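Local coordinates for putative uncharacterized protein lp_3323 (Lactobacillus plantarum, PDB 3DC7), which is of unknown function but belongs to the GDSL-like lipase/acylhydrolase family of SGNH hydrolases and probably hydrolyses ester bonds, at residues G102-C107 with I166-A171. Residues are numbered along the deposited sequence; the frame is centred on the assembly and turned at random.
Sequences GQYGDC and IAQMTA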
loop_
_atom_site.group_PDB
_atom_site.type_symbol
_atom_site.label_atom_id
_atom_site.label_comp_id
_atom_site.label_asym_id
_atom_site.label_seq_id
_atom_site.Cartn_x
_atom_site.Cartn_y
_atom_site.Cartn_z
ATOM N N GLY A 102 12.682 13.181 -16.273
ATOM C CA GLY A 102 13.860 13.363 -15.467
ATOM C C GLY A 102 14.157 12.099 -14.693
ATOM O O GLY A 102 13.706 11.013 -15.050
ATOM N N GLN A 103 14.903 12.263 -13.612
ATOM C CA GLN A 103 15.487 11.157 -12.874
ATOM C C GLN A 103 15.389 11.478 -11.378
ATOM O O GLN A 103 15.464 12.640 -10.963
ATOM C CB GLN A 103 16.949 11.017 -13.314
ATOM C CG GLN A 103 17.625 9.733 -12.923
ATOM C CD GLN A 103 18.927 9.486 -13.686
ATOM O OE1 GLN A 103 19.074 9.870 -14.861
ATOM N NE2 GLN A 103 19.875 8.825 -13.021
ATOM N N TYR A 104 15.200 10.441 -10.572
ATOM C CA TYR A 104 15.159 10.590 -9.123
ATOM C C TYR A 104 16.437 11.300 -8.645
ATOM O O TYR A 104 17.544 10.878 -8.954
ATOM C CB TYR A 104 14.988 9.212 -8.478
ATOM C CG TYR A 104 14.948 9.221 -6.973
ATOM C CD1 TYR A 104 16.046 8.786 -6.230
ATOM C CD2 TYR A 104 13.818 9.647 -6.291
ATOM C CE1 TYR A 104 16.021 8.780 -4.835
ATOM C CE2 TYR A 104 13.777 9.653 -4.897
ATOM C CZ TYR A 104 14.889 9.215 -4.177
ATOM O OH TYR A 104 14.870 9.215 -2.799
ATOM N N GLY A 105 16.275 12.408 -7.932
ATOM C CA GLY A 105 17.421 13.222 -7.537
ATOM C C GLY A 105 17.490 14.573 -8.232
ATOM O O GLY A 105 18.224 15.457 -7.786
ATOM N N ASP A 106 16.750 14.743 -9.328
ATOM C CA ASP A 106 16.648 16.060 -9.969
ATOM C C ASP A 106 15.948 17.025 -9.022
ATOM O O ASP A 106 15.030 16.628 -8.295
ATOM C CB ASP A 106 15.863 15.987 -11.284
ATOM C CG ASP A 106 16.617 15.263 -12.380
ATOM O OD1 ASP A 106 17.850 15.104 -12.269
ATOM O OD2 ASP A 106 15.962 14.849 -13.356
ATOM N N CYS A 107 16.377 18.282 -9.024
ATOM C CA CYS A 107 15.812 19.251 -8.087
ATOM C C CYS A 107 15.352 20.573 -8.701
ATOM O O CYS A 107 15.153 21.568 -7.985
ATOM C CB CYS A 107 16.748 19.484 -6.895
ATOM S SG CYS A 107 18.436 19.775 -7.323
ATOM N N ILE A 166 5.779 9.992 -8.655
ATOM C CA ILE A 166 4.938 10.472 -7.549
ATOM C C ILE A 166 5.040 9.575 -6.300
ATOM O O ILE A 166 5.263 10.071 -5.180
ATOM C CB ILE A 166 3.462 10.651 -8.002
ATOM C CG1 ILE A 166 3.366 11.775 -9.052
ATOM C CG2 ILE A 166 2.572 10.994 -6.823
ATOM C CD1 ILE A 166 2.092 11.759 -9.880
ATOM N N ALA A 167 4.901 8.261 -6.484
ATOM C CA ALA A 167 5.045 7.338 -5.349
ATOM C C ALA A 167 6.423 7.484 -4.689
ATOM O O ALA A 167 6.499 7.643 -3.470
ATOM C CB ALA A 167 4.782 5.917 -5.761
ATOM N N GLN A 168 7.500 7.473 -5.481
ATOM C CA GLN A 168 8.855 7.613 -4.912
ATOM C C GLN A 168 9.094 8.950 -4.218
ATOM O O GLN A 168 9.593 8.971 -3.094
ATOM C CB GLN A 168 9.947 7.397 -5.957
ATOM C CG GLN A 168 9.990 5.987 -6.566
ATOM C CD GLN A 168 10.698 5.963 -7.929
ATOM O OE1 GLN A 168 11.487 6.863 -8.254
ATOM N NE2 GLN A 168 10.419 4.918 -8.729
HETATM N N MSE A 169 8.761 10.048 -4.879
HETATM C CA MSE A 169 8.978 11.391 -4.321
HETATM C C MSE A 169 8.112 11.679 -3.100
HETATM O O MSE A 169 8.603 12.249 -2.141
HETATM C CB MSE A 169 8.759 12.493 -5.362
HETATM C CG MSE A 169 9.782 12.515 -6.473
HETATM SE SE MSE A 169 11.595 12.619 -5.763
HETATM C CE MSE A 169 11.506 14.292 -4.784
ATOM N N THR A 170 6.833 11.310 -3.126
ATOM C CA THR A 170 5.977 11.552 -1.948
ATOM C C THR A 170 6.501 10.831 -0.710
ATOM O O THR A 170 6.434 11.375 0.390
ATOM C CB THR A 170 4.499 11.212 -2.164
ATOM O OG1 THR A 170 4.368 9.869 -2.630
ATOM C CG2 THR A 170 3.888 12.144 -3.164
ATOM N N ALA A 171 7.042 9.623 -0.918
ATOM C CA ALA A 171 7.627 8.809 0.135
ATOM C C ALA A 171 8.724 9.539 0.889
ATOM O O ALA A 171 8.748 9.520 2.119
ATOM C CB ALA A 171 8.152 7.501 -0.427
#
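Tyr104 meets Met169, a selenomethionine, and Gln168 through CD2 and CE2 of its ring as its side chain runs out from a turn toward helix 159-173. CB leaves the backbone in the direction of the helix, and CG lies anti to the backbone N (chi1 179°), which carries the ring out between turn and helix. CD2 comes first, 3.7 Å from Met169 SE and 4.1 Å from Gln168 OE1. Next along the same side, CE2 lies 3.8 Å from Met169 SE. The selenium sits 4.8 Å from the ring centroid and 66° off the ring normal, an oblique Met-aromatic contact. At the tip, Tyr104 OH is hydrogen-bonded to Asp172 OD2, just past 166-171, which ties the hydroxyl end of the ring to the same helix that supplies the selenium; Arg158 of the second subunit also packs against Tyr104. The loop that carries Tyr104, between helices 92-96 and 112-126 of this SGNH-hydrolase-type alpha/beta fold with its five-stranded parallel sheet, forms a type II beta turn from Gln103 to Asp106. Asp106 N donates to Gln103 O at 3.0 Å, while Gln103 N reaches Asp106 OD2 at 2.8 Å from above the carboxylate plane. Across the contact, Met169 folds back at chi2 and chi3, and its selenium swings toward the tyrosine while its side chain packs on Met117 and Leu120 of helix 112-126. The Gln168 amide, turned 78° from the ring plane, has its oxygen hydrogen-bonded to Tyr113.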